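Local coordinates for cytoplasmic export protein 1 (Saccharomyces cerevisiae, PDB 3VWA) that probably collects tRNA from nuclear export receptors at the nuclear pore complex and may deliver aminoacylated tRNA to the translation machinery, at residues Y482-S487 / T502-G507; N459-A464 / I488-V493; L149-S154 / S169-I174; E162-A167 / P179-N184. All blocks are in the same frame, centred on the assembly; numbering follows the deposited sequence.

The four contacts fall at the two ends of an elongated chain: interactions 1 and 2 in the HEAT-repeat solenoid, interactions 3 and 4 in the kinase-like domain, with centres of interactions 1 and 3 about 83 Å apart. Within each pair the centres lie about 9 Å apart. Interactions 1 and 2 interlock along the sequence and meet where Val-503 packs on Ala-462; both are buried and apolar between their segments. Interactions 3 and 4 share helix 160-174. Interaction 3 is buried yet includes a water bridge between its segments, whereas interaction 4 is only partly buried, with apolar packing across and no polar bond between its segments.

Interaction 1 (Y482-S487 / T502-G507); sequences YGLEKS and TVIAPG
Leu-484 O accepts from two groups: the hydroxyl of Tyr-526, on helix 513-536, and Ser-487 N, whose bond to Leu-484 O is weak at 3.2 Å. The setting is the α-solenoid of HEAT repeats, in which helix 474-487 lies beside helix 493-504 and segment 502-507 falls within the HEAT 2 repeat. No hydrogen bond joins the two segments, and the contact between them is purely apolar, with 112 Å² buried. Its centre is the isobutyl group of Leu-484, whose two methyls both meet Ile-504: CD1 of Leu-484 lies 4.1 Å from CG1 of Ile-504, and CD2 of Leu-484 lies 4.2 Å from the same CG1. The two side chains pass alongside each other in opposite directions. Leu-484 CD1 also meets Val-503 CG1 at 4.3 Å, so a single methyl serves two neighbouring residues of the second helix. Beyond these contacts, Leu-484 also rests on Phe-465 and Leu-522, while Ile-504 touches Phe-523, which places the contact among four helices. On the 482-487 side, Ser-487 turns its hydroxyl back to its own helix: OG donates to Gly-483 O at 2.6 Å, with a C=O...donor angle of 154°.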
loop_
_atom_site.group_PDB
_atom_site.type_symbol
_atom_site.label_atom_id
_atom_site.label_comp_id
_atom_site.label_asym_id
_atom_site.label_seq_id
_atom_site.Cartn_x
_atom_site.Cartn_y
_atom_site.Cartn_z
ATOM N N TYR A 482 26.943 -17.802 -25.907
ATOM C CA TYR A 482 26.233 -16.523 -25.757
ATOM C C TYR A 482 26.931 -15.601 -24.737
ATOM O O TYR A 482 27.193 -14.419 -24.980
ATOM C CB TYR A 482 24.789 -16.778 -25.299
ATOM C CG TYR A 482 23.998 -15.509 -25.006
ATOM C CD1 TYR A 482 23.575 -14.675 -26.056
ATOM C CD2 TYR A 482 23.664 -15.142 -23.683
ATOM C CE1 TYR A 482 22.854 -13.521 -25.809
ATOM C CE2 TYR A 482 22.940 -13.970 -23.418
ATOM C CZ TYR A 482 22.540 -13.165 -24.492
ATOM O OH TYR A 482 21.815 -12.012 -24.298
ATOM N N GLY A 483 27.197 -16.162 -23.568
ATOM C CA GLY A 483 27.856 -15.406 -22.530
ATOM C C GLY A 483 29.242 -15.005 -22.935
ATOM O O GLY A 483 29.738 -13.977 -22.481
ATOM N N LEU A 484 29.892 -15.794 -23.791
ATOM C CA LEU A 484 31.230 -15.400 -24.322
ATOM C C LEU A 484 31.131 -14.248 -25.291
ATOM O O LEU A 484 32.019 -13.369 -25.337
ATOM C CB LEU A 484 31.931 -16.592 -24.970
ATOM C CG LEU A 484 32.552 -17.632 -24.023
ATOM C CD1 LEU A 484 32.632 -19.024 -24.635
ATOM C CD2 LEU A 484 33.962 -17.129 -23.758
ATOM N N GLU A 485 30.049 -14.227 -26.078
ATOM C CA GLU A 485 29.854 -13.101 -27.000
ATOM C C GLU A 485 29.661 -11.815 -26.195
ATOM O O GLU A 485 30.313 -10.796 -26.440
ATOM C CB GLU A 485 28.644 -13.350 -27.912
ATOM C CG GLU A 485 28.357 -12.243 -28.929
ATOM C CD GLU A 485 26.974 -12.433 -29.547
ATOM O OE1 GLU A 485 26.649 -13.549 -29.988
ATOM O OE2 GLU A 485 26.191 -11.485 -29.561
ATOM N N LYS A 486 28.778 -11.883 -25.205
ATOM C CA LYS A 486 28.564 -10.739 -24.356
ATOM C C LYS A 486 29.765 -10.408 -23.478
ATOM O O LYS A 486 29.824 -9.330 -22.986
ATOM C CB LYS A 486 27.315 -10.891 -23.480
ATOM C CG LYS A 486 26.034 -11.268 -24.222
ATOM C CD LYS A 486 25.570 -10.177 -25.183
ATOM C CE LYS A 486 24.057 -10.254 -25.378
ATOM N NZ LYS A 486 23.653 -9.472 -26.570
ATOM N N SER A 487 30.710 -11.309 -23.287
ATOM C CA SER A 487 31.788 -11.052 -22.310
ATOM C C SER A 487 33.033 -10.507 -22.893
ATOM O O SER A 487 33.999 -10.261 -22.161
ATOM C CB SER A 487 32.162 -12.337 -21.609
ATOM O OG SER A 487 31.117 -12.608 -20.711
ATOM N N THR A 502 41.415 -20.774 -26.415
ATOM C CA THR A 502 41.258 -22.188 -26.187
ATOM C C THR A 502 40.045 -22.599 -25.339
ATOM O O THR A 502 39.735 -23.796 -25.231
ATOM C CB THR A 502 42.566 -22.812 -25.629
ATOM O OG1 THR A 502 43.085 -22.019 -24.552
ATOM C CG2 THR A 502 43.614 -22.874 -26.675
ATOM N N VAL A 503 39.365 -21.632 -24.707
ATOM C CA VAL A 503 38.015 -21.864 -24.167
ATOM C C VAL A 503 36.994 -21.882 -25.327
ATOM O O VAL A 503 36.088 -22.700 -25.352
ATOM C CB VAL A 503 37.564 -20.764 -23.171
ATOM C CG1 VAL A 503 36.081 -20.965 -22.853
ATOM C CG2 VAL A 503 38.434 -20.739 -21.887
ATOM N N ILE A 504 37.097 -20.934 -26.252
ATOM C CA ILE A 504 36.221 -20.938 -27.430
ATOM C C ILE A 504 36.489 -22.060 -28.391
ATOM O O ILE A 504 35.569 -22.792 -28.772
ATOM C CB ILE A 504 36.295 -19.632 -28.201
ATOM C CG1 ILE A 504 35.756 -18.493 -27.300
ATOM C CG2 ILE A 504 35.453 -19.741 -29.480
ATOM C CD1 ILE A 504 36.178 -17.103 -27.682
ATOM N N ALA A 505 37.742 -22.235 -28.769
ATOM C CA ALA A 505 38.011 -23.020 -29.958
ATOM C C ALA A 505 37.445 -24.454 -30.033
ATOM O O ALA A 505 37.124 -24.917 -31.104
ATOM C CB ALA A 505 39.519 -22.981 -30.280
ATOM N N PRO A 506 37.351 -25.182 -28.898
ATOM C CA PRO A 506 36.786 -26.530 -28.971
ATOM C C PRO A 506 35.369 -26.622 -29.568
ATOM O O PRO A 506 34.984 -27.651 -30.156
ATOM C CB PRO A 506 36.818 -26.991 -27.502
ATOM C CG PRO A 506 38.071 -26.325 -26.980
ATOM C CD PRO A 506 38.090 -24.958 -27.647
ATOM N N GLY A 507 34.584 -25.566 -29.388
ATOM C CA GLY A 507 33.213 -25.530 -29.858
ATOM C C GLY A 507 33.148 -25.512 -31.386
ATOM O O GLY A 507 32.135 -25.941 -31.987
#

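Interaction 2 (N459-A464 / I488-V493); sequences NILATA and IELFDV
Leu-461 meets Phe-491 and Leu-490 in the HEAT-repeat solenoid, where helix 454-469 packs against the short 3-10 turn and loop that lead from helix 474-487 into helix 493-504. Leu-461 has the most surface buried, and Phe-491 comes next. Contact with the aromatic ring is at its edge, close to the ring plane: CB of Leu-461 approaches CZ of Phe-491 at 3.8 Å. Farther along the leucine, CD1 of Leu-461 lies 3.9 Å from CZ of Phe-491 and 4.0 Å from its CE1, so CB, near the ring plane, and one methyl, raised to one side of it, both meet the far end of the ring. Having CG anti to its own carbonyl carbon (chi1 -55°) brings the end of the Phe-491 ring up to helix 454-469, although its CB does not point there. The same Leu-461 CD1 meets Leu-490 CD1 at 4.0 Å, methyl to methyl. Phe-491 also packs on Ile-496, Ile-500 and Tyr-526, which makes it common to three helices. Putting an alanine here would remove the ring and would probably open a gap beside Leu-461 CB, leaving Ile-496 and Ile-500 without their aromatic neighbour. Within helix 454-469, Asn-459 O takes two donors from opposite faces of its carbonyl plane, Thr-463 N at 3.0 Å and Thr-463 OG1 at 2.7 Å.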
loop_
_atom_site.group_PDB
_atom_site.type_symbol
_atom_site.label_atom_id
_atom_site.label_comp_id
_atom_site.label_asym_id
_atom_site.label_seq_id
_atom_site.Cartn_x
_atom_site.Cartn_y
_atom_site.Cartn_z
ATOM N N ASN A 459 39.199 -15.744 -14.600
ATOM C CA ASN A 459 39.256 -17.192 -14.237
ATOM C C ASN A 459 37.889 -17.793 -13.959
ATOM O O ASN A 459 37.599 -18.867 -14.385
ATOM C CB ASN A 459 40.134 -17.413 -12.989
ATOM C CG ASN A 459 41.579 -17.137 -13.264
ATOM O OD1 ASN A 459 41.983 -17.077 -14.435
ATOM N ND2 ASN A 459 42.387 -16.985 -12.201
ATOM N N ILE A 460 37.064 -17.068 -13.237
ATOM C CA ILE A 460 35.676 -17.436 -13.055
ATOM C C ILE A 460 34.896 -17.638 -14.351
ATOM O O ILE A 460 34.186 -18.638 -14.526
ATOM C CB ILE A 460 34.996 -16.375 -12.184
ATOM C CG1 ILE A 460 35.543 -16.493 -10.751
ATOM C CG2 ILE A 460 33.470 -16.485 -12.290
ATOM C CD1 ILE A 460 35.099 -15.331 -9.887
ATOM N N LEU A 461 35.039 -16.701 -15.272
ATOM C CA LEU A 461 34.313 -16.844 -16.521
ATOM C C LEU A 461 34.846 -18.004 -17.358
ATOM O O LEU A 461 34.045 -18.844 -17.869
ATOM C CB LEU A 461 34.339 -15.524 -17.326
ATOM C CG LEU A 461 33.504 -14.394 -16.686
ATOM C CD1 LEU A 461 33.786 -13.013 -17.284
ATOM C CD2 LEU A 461 32.000 -14.736 -16.628
ATOM N N ALA A 462 36.178 -18.059 -17.517
ATOM C CA ALA A 462 36.779 -19.113 -18.381
ATOM C C ALA A 462 36.385 -20.467 -17.881
ATOM O O ALA A 462 36.033 -21.342 -18.683
ATOM C CB ALA A 462 38.299 -19.016 -18.505
ATOM N N THR A 463 36.452 -20.649 -16.556
ATOM C CA THR A 463 36.104 -21.950 -15.951
ATOM C C THR A 463 34.609 -22.327 -16.160
ATOM O O THR A 463 34.267 -23.475 -16.448
ATOM C CB THR A 463 36.373 -21.969 -14.424
ATOM O OG1 THR A 463 37.708 -21.522 -14.132
ATOM C CG2 THR A 463 36.147 -23.382 -13.853
ATOM N N ALA A 464 33.725 -21.373 -15.946
ATOM C CA ALA A 464 32.302 -21.629 -16.084
ATOM C C ALA A 464 31.942 -21.935 -17.538
ATOM O O ALA A 464 31.115 -22.820 -17.798
ATOM C CB ALA A 464 31.506 -20.429 -15.570
ATOM N N ILE A 488 33.029 -10.337 -24.215
ATOM C CA ILE A 488 34.247 -9.975 -24.913
ATOM C C ILE A 488 34.821 -8.681 -24.359
ATOM O O ILE A 488 36.028 -8.544 -24.218
ATOM C CB ILE A 488 34.024 -9.911 -26.466
ATOM C CG1 ILE A 488 35.349 -9.902 -27.187
ATOM C CG2 ILE A 488 33.144 -8.709 -26.875
ATOM C CD1 ILE A 488 35.252 -10.034 -28.702
ATOM N N GLU A 489 33.965 -7.733 -24.023
ATOM C CA GLU A 489 34.470 -6.493 -23.431
ATOM C C GLU A 489 35.101 -6.668 -22.057
ATOM O O GLU A 489 35.760 -5.738 -21.581
ATOM C CB GLU A 489 33.372 -5.437 -23.301
ATOM C CG GLU A 489 32.060 -5.805 -23.922
ATOM C CD GLU A 489 31.192 -4.584 -24.089
ATOM O OE1 GLU A 489 30.067 -4.625 -23.508
ATOM O OE2 GLU A 489 31.672 -3.592 -24.744
ATOM N N LEU A 490 34.895 -7.829 -21.417
ATOM C CA LEU A 490 35.504 -8.066 -20.076
ATOM C C LEU A 490 36.857 -8.778 -20.148
ATOM O O LEU A 490 37.512 -8.988 -19.115
ATOM C CB LEU A 490 34.573 -8.874 -19.185
ATOM C CG LEU A 490 33.117 -8.422 -19.087
ATOM C CD1 LEU A 490 32.274 -9.409 -18.301
ATOM C CD2 LEU A 490 33.031 -7.018 -18.466
ATOM N N PHE A 491 37.249 -9.170 -21.364
ATOM C CA PHE A 491 38.555 -9.785 -21.613
ATOM C C PHE A 491 39.441 -8.867 -22.437
ATOM O O PHE A 491 39.132 -8.535 -23.659
ATOM C CB PHE A 491 38.400 -11.127 -22.355
ATOM C CG PHE A 491 37.501 -12.104 -21.657
ATOM C CD1 PHE A 491 37.763 -12.512 -20.368
ATOM C CD2 PHE A 491 36.410 -12.643 -22.320
ATOM C CE1 PHE A 491 36.914 -13.416 -19.733
ATOM C CE2 PHE A 491 35.584 -13.583 -21.712
ATOM C CZ PHE A 491 35.828 -13.962 -20.409
ATOM N N ASP A 492 40.533 -8.426 -21.810
ATOM C CA ASP A 492 41.542 -7.685 -22.574
ATOM C C ASP A 492 42.319 -8.687 -23.461
ATOM O O ASP A 492 42.129 -9.914 -23.348
ATOM C CB ASP A 492 42.510 -6.947 -21.662
ATOM C CG ASP A 492 43.259 -7.897 -20.733
ATOM O OD1 ASP A 492 43.345 -9.114 -21.015
ATOM O OD2 ASP A 492 43.819 -7.436 -19.736
ATOM N N VAL A 493 43.163 -8.180 -24.359
ATOM C CA VAL A 493 43.695 -9.044 -25.409
ATOM C C VAL A 493 44.668 -9.991 -24.819
ATOM O O VAL A 493 44.881 -11.064 -25.336
ATOM C CB VAL A 493 44.363 -8.312 -26.606
ATOM C CG1 VAL A 493 43.313 -7.787 -27.586
ATOM C CG2 VAL A 493 45.325 -7.222 -26.123
#

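Interaction 3 (L149-S154 / S169-I174); sequences LELCSS and SYYNII
The Tyr-170 ring, against which Leu-151 packs, has Ile-174 CG1 3.9 Å above one face, displaced toward the rim, and Tyr-171 CD2 in plane at its edge. The Tyr-171 ring in turn carries Tyr-170 CD2 over one of its faces. From the other segment, Leu-151 comes in obliquely. Its CD1 lies 3.7 Å from Tyr-170 CG, and its CD2 is 3.7 Å from Tyr-170 CB. The approach depends on the Tyr-170 rotamer: CG is anti to the backbone N (chi1 173°), which carries the ring off helix 160-174 to meet the 149-152 turn. That type I turn, closed by Cys-152 N to Leu-149 O, follows strand 144-146 of the kinase-like domain, a position consistent with the start of the activation segment in protein kinases. Helix 52-64 backs it, with Leu-54 touching Leu-151 and Asn-57 ND2 bonded to the carbonyl oxygens of Glu-150 and Cys-152. Glu-150 lays CB 4.1 Å from Tyr-170 CE1, its carboxylate plane turned 38° from the ring. A water donates to Glu-150 OE1 at 2.9 Å and is hydrogen-bonded to Tyr-170 OH at 3.0 Å, while OE2 is taken by Trp-26 NE1. A phenylalanine in place of Tyr-170 would probably cost the water its bond to the tyrosine hydroxyl and break the bridge to Glu-150. Tyr-171 OH is bonded to Gly-129 O.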
loop_
_atom_site.group_PDB
_atom_site.type_symbol
_atom_site.label_atom_id
_atom_site.label_comp_id
_atom_site.label_asym_id
_atom_site.label_seq_id
_atom_site.Cartn_x
_atom_site.Cartn_y
_atom_site.Cartn_z
ATOM N N LEU A 149 -19.352 21.523 14.774
ATOM C CA LEU A 149 -20.346 21.391 15.802
ATOM C C LEU A 149 -20.799 22.811 16.245
ATOM O O LEU A 149 -21.480 22.987 17.269
ATOM C CB LEU A 149 -19.655 20.597 16.909
ATOM C CG LEU A 149 -20.035 19.134 17.214
ATOM C CD1 LEU A 149 -20.802 18.369 16.115
ATOM C CD2 LEU A 149 -18.826 18.360 17.734
ATOM N N GLU A 150 -20.457 23.817 15.433
ATOM C CA GLU A 150 -20.779 25.240 15.733
ATOM C C GLU A 150 -22.236 25.520 16.107
ATOM O O GLU A 150 -22.521 26.309 17.020
ATOM C CB GLU A 150 -20.397 26.164 14.572
ATOM C CG GLU A 150 -18.913 26.164 14.246
ATOM C CD GLU A 150 -18.473 25.005 13.373
ATOM O OE1 GLU A 150 -19.316 24.193 12.959
ATOM O OE2 GLU A 150 -17.265 24.914 13.073
ATOM N N LEU A 151 -23.155 24.877 15.396
ATOM C CA LEU A 151 -24.580 25.133 15.569
ATOM C C LEU A 151 -25.253 24.029 16.390
ATOM O O LEU A 151 -26.423 24.098 16.697
ATOM C CB LEU A 151 -25.234 25.229 14.179
ATOM C CG LEU A 151 -24.933 26.485 13.349
ATOM C CD1 LEU A 151 -25.808 26.459 12.102
ATOM C CD2 LEU A 151 -25.232 27.745 14.143
ATOM N N CYS A 152 -24.500 22.995 16.722
ATOM C CA CYS A 152 -25.076 21.793 17.279
ATOM C C CYS A 152 -25.738 22.027 18.636
ATOM O O CYS A 152 -25.133 22.583 19.575
ATOM C CB CYS A 152 -23.986 20.742 17.435
ATOM S SG CYS A 152 -24.621 19.192 18.081
ATOM N N SER A 153 -26.973 21.577 18.731
ATOM C CA SER A 153 -27.746 21.605 19.987
ATOM C C SER A 153 -28.791 20.458 20.034
ATOM O O SER A 153 -29.159 19.858 19.000
ATOM C CB SER A 153 -28.433 22.977 20.188
ATOM O OG SER A 153 -28.515 23.723 18.966
ATOM N N SER A 154 -29.242 20.161 21.245
ATOM C CA SER A 154 -30.266 19.169 21.501
ATOM C C SER A 154 -31.632 19.652 21.028
ATOM O O SER A 154 -31.941 20.842 21.061
ATOM C CB SER A 154 -30.309 18.862 22.998
ATOM O OG SER A 154 -31.211 17.794 23.273
ATOM N N SER A 169 -26.513 33.624 11.373
ATOM C CA SER A 169 -25.179 34.236 11.542
ATOM C C SER A 169 -24.090 33.270 11.005
ATOM O O SER A 169 -23.188 33.680 10.252
ATOM C CB SER A 169 -24.945 34.657 13.006
ATOM O OG SER A 169 -24.708 33.538 13.845
ATOM N N TYR A 170 -24.222 31.982 11.340
ATOM C CA TYR A 170 -23.311 30.944 10.835
ATOM C C TYR A 170 -23.184 30.962 9.306
ATOM O O TYR A 170 -22.098 31.096 8.762
ATOM C CB TYR A 170 -23.750 29.562 11.335
ATOM C CG TYR A 170 -22.968 28.444 10.716
ATOM C CD1 TYR A 170 -21.719 28.074 11.219
ATOM C CD2 TYR A 170 -23.443 27.784 9.576
ATOM C CE1 TYR A 170 -20.978 27.053 10.625
ATOM C CE2 TYR A 170 -22.707 26.766 8.965
ATOM C CZ TYR A 170 -21.480 26.403 9.494
ATOM O OH TYR A 170 -20.765 25.399 8.894
ATOM N N TYR A 171 -24.308 30.847 8.621
ATOM C CA TYR A 171 -24.327 30.864 7.154
ATOM C C TYR A 171 -23.850 32.174 6.540
ATOM O O TYR A 171 -23.243 32.161 5.485
ATOM C CB TYR A 171 -25.711 30.454 6.635
ATOM C CG TYR A 171 -25.839 28.960 6.661
ATOM C CD1 TYR A 171 -25.395 28.188 5.585
ATOM C CD2 TYR A 171 -26.313 28.317 7.785
ATOM C CE1 TYR A 171 -25.484 26.805 5.613
ATOM C CE2 TYR A 171 -26.406 26.930 7.834
ATOM C CZ TYR A 171 -25.988 26.190 6.748
ATOM O OH TYR A 171 -26.069 24.839 6.802
ATOM N N ASN A 172 -24.095 33.293 7.228
ATOM C CA ASN A 172 -23.552 34.591 6.818
ATOM C C ASN A 172 -22.029 34.660 6.941
ATOM O O ASN A 172 -21.354 35.240 6.076
ATOM C CB ASN A 172 -24.195 35.733 7.616
ATOM N N ILE A 173 -21.498 34.081 8.024
ATOM C CA ILE A 173 -20.062 34.042 8.240
ATOM C C ILE A 173 -19.448 33.192 7.139
ATOM O O ILE A 173 -18.521 33.621 6.460
ATOM C CB ILE A 173 -19.706 33.505 9.659
ATOM C CG1 ILE A 173 -19.897 34.624 10.690
ATOM C CG2 ILE A 173 -18.291 32.925 9.689
ATOM C CD1 ILE A 173 -20.491 34.170 12.012
ATOM N N ILE A 174 -19.986 31.994 6.940
ATOM C CA ILE A 174 -19.433 31.094 5.937
ATOM C C ILE A 174 -19.685 31.545 4.495
ATOM O O ILE A 174 -19.100 30.973 3.576
ATOM C CB ILE A 174 -19.918 29.647 6.129
ATOM C CG1 ILE A 174 -19.473 29.136 7.494
ATOM C CG2 ILE A 174 -19.357 28.754 5.022
ATOM C CD1 ILE A 174 -18.008 28.778 7.531
HETATM O O HOH W 1 -18.792 23.628 10.192
#

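Interaction 4 (E162-A167 / P179-N184); sequences EFASRA and PCEDPN
Phe-163 and Pro-183 form the closest contact, CD2 of Phe-163 lying 3.7 Å from CG of Pro-183. CB of the proline stands over one face of the phenyl ring, 4.2 Å above its plane and displaced toward the rim, and the phenylalanine and the proline run alongside one another, pointing opposite ways. Ile-186, at the start of helix 186-198, touches Phe-163 as well. Beside them Ala-164 CB meets Glu-181 CB at 4.1 Å. Phe-163 is brought to the proline by its first torsion, with CG anti to the backbone N (chi1 174°). Farther out, an Asx turn shapes the loop at Pro-183: Asp-182 OD2 accepts from Asn-184 N at 2.8 Å, the donor standing 40° out of the carboxylate plane. On the helix, Arg-166 grips Glu-162 side-on, NE to OE2 at 2.7 Å and NH1 to OE1 at 2.8 Å, both oxygens using their syn lone pairs. Arg-166 NH1 also bonds Ser-153 OG, which ties helix 160-174 to strand 153-154 of the kinase-like domain. No hydrogen bond crosses between the helix and the 179-184 loop: the polar bonds run within each segment or to other parts of the domain, so what joins the two is the fit of a ring, a proline and aliphatic carbons.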
loop_
_atom_site.group_PDB
_atom_site.type_symbol
_atom_site.label_atom_id
_atom_site.label_comp_id
_atom_site.label_asym_id
_atom_site.label_seq_id
_atom_site.Cartn_x
_atom_site.Cartn_y
_atom_site.Cartn_z
ATOM N N GLU A 162 -34.622 30.949 18.312
ATOM C CA GLU A 162 -33.248 31.104 18.796
ATOM C C GLU A 162 -32.225 30.470 17.802
ATOM O O GLU A 162 -31.229 31.104 17.400
ATOM C CB GLU A 162 -33.190 30.476 20.199
ATOM C CG GLU A 162 -31.980 30.806 21.045
ATOM C CD GLU A 162 -30.773 30.059 20.550
ATOM O OE1 GLU A 162 -30.829 28.809 20.467
ATOM O OE2 GLU A 162 -29.787 30.729 20.209
ATOM N N PHE A 163 -32.519 29.242 17.376
ATOM C CA PHE A 163 -31.644 28.499 16.481
ATOM C C PHE A 163 -31.503 29.185 15.100
ATOM O O PHE A 163 -30.428 29.261 14.544
ATOM C CB PHE A 163 -32.168 27.059 16.326
ATOM C CG PHE A 163 -31.400 26.255 15.307
ATOM C CD1 PHE A 163 -30.361 25.401 15.700
ATOM C CD2 PHE A 163 -31.667 26.396 13.956
ATOM C CE1 PHE A 163 -29.615 24.695 14.752
ATOM C CE2 PHE A 163 -30.925 25.700 13.016
ATOM C CZ PHE A 163 -29.909 24.846 13.418
ATOM N N ALA A 164 -32.618 29.658 14.567
ATOM C CA ALA A 164 -32.634 30.372 13.314
ATOM C C ALA A 164 -31.663 31.572 13.255
ATOM O O ALA A 164 -31.079 31.819 12.200
ATOM C CB ALA A 164 -34.063 30.795 12.990
ATOM N N SER A 165 -31.456 32.296 14.363
ATOM C CA SER A 165 -30.540 33.462 14.357
ATOM C C SER A 165 -29.080 33.015 14.270
ATOM O O SER A 165 -28.310 33.523 13.436
ATOM C CB SER A 165 -30.763 34.405 15.563
ATOM O OG SER A 165 -31.750 33.865 16.407
ATOM N N ARG A 166 -28.732 32.044 15.115
ATOM C CA ARG A 166 -27.454 31.368 15.034
ATOM C C ARG A 166 -27.245 30.834 13.628
ATOM O O ARG A 166 -26.259 31.157 12.969
ATOM C CB ARG A 166 -27.388 30.266 16.089
ATOM C CG ARG A 166 -27.520 30.853 17.469
ATOM C CD ARG A 166 -27.030 29.962 18.596
ATOM N NE ARG A 166 -28.051 29.033 19.066
ATOM C CZ ARG A 166 -28.040 27.723 18.825
ATOM N NH1 ARG A 166 -29.025 26.957 19.302
ATOM N NH2 ARG A 166 -27.050 27.167 18.109
ATOM N N ALA A 167 -28.214 30.082 13.144
ATOM C CA ALA A 167 -28.105 29.515 11.819
ATOM C C ALA A 167 -27.867 30.581 10.741
ATOM O O ALA A 167 -26.990 30.411 9.903
ATOM C CB ALA A 167 -29.324 28.676 11.503
ATOM N N PRO A 179 -29.886 26.645 4.157
ATOM C CA PRO A 179 -30.887 25.761 3.525
ATOM C C PRO A 179 -32.297 26.024 4.025
ATOM O O PRO A 179 -33.253 25.881 3.264
ATOM C CB PRO A 179 -30.432 24.350 3.917
ATOM C CG PRO A 179 -29.486 24.536 5.055
ATOM C CD PRO A 179 -28.849 25.884 4.873
ATOM N N CYS A 180 -32.434 26.411 5.287
ATOM C CA CYS A 180 -33.740 26.746 5.841
ATOM C C CYS A 180 -33.558 27.182 7.278
ATOM O O CYS A 180 -32.453 27.133 7.818
ATOM C CB CYS A 180 -34.722 25.562 5.770
ATOM S SG CYS A 180 -34.328 24.213 6.924
ATOM N N GLU A 181 -34.652 27.590 7.905
ATOM C CA GLU A 181 -34.602 28.049 9.289
ATOM C C GLU A 181 -35.201 27.002 10.210
ATOM O O GLU A 181 -35.171 27.120 11.426
ATOM C CB GLU A 181 -35.327 29.386 9.401
ATOM C CG GLU A 181 -34.592 30.506 8.652
ATOM C CD GLU A 181 -35.386 31.812 8.652
ATOM O OE1 GLU A 181 -36.606 31.773 8.295
ATOM O OE2 GLU A 181 -34.793 32.861 9.049
ATOM N N ASP A 182 -35.758 25.969 9.613
ATOM C CA ASP A 182 -36.392 24.960 10.402
ATOM C C ASP A 182 -35.316 23.987 10.890
ATOM O O ASP A 182 -34.629 23.351 10.074
ATOM C CB ASP A 182 -37.493 24.252 9.600
ATOM C CG ASP A 182 -38.425 23.455 10.489
ATOM O OD1 ASP A 182 -39.613 23.295 10.096
ATOM O OD2 ASP A 182 -37.981 23.029 11.593
ATOM N N PRO A 183 -35.137 23.912 12.216
ATOM C CA PRO A 183 -34.266 22.947 12.884
ATOM C C PRO A 183 -34.647 21.493 12.632
ATOM O O PRO A 183 -33.824 20.602 12.843
ATOM C CB PRO A 183 -34.482 23.252 14.372
ATOM C CG PRO A 183 -34.894 24.672 14.407
ATOM C CD PRO A 183 -35.719 24.873 13.171
ATOM N N ASN A 184 -35.881 21.243 12.192
ATOM C CA ASN A 184 -36.363 19.877 12.078
ATOM C C ASN A 184 -36.158 19.317 10.708
ATOM O O ASN A 184 -36.330 18.120 10.469
ATOM C CB ASN A 184 -37.844 19.836 12.422
ATOM C CG ASN A 184 -38.100 20.251 13.849
ATOM O OD1 ASN A 184 -37.630 19.603 14.782
ATOM N ND2 ASN A 184 -38.822 21.342 14.024
#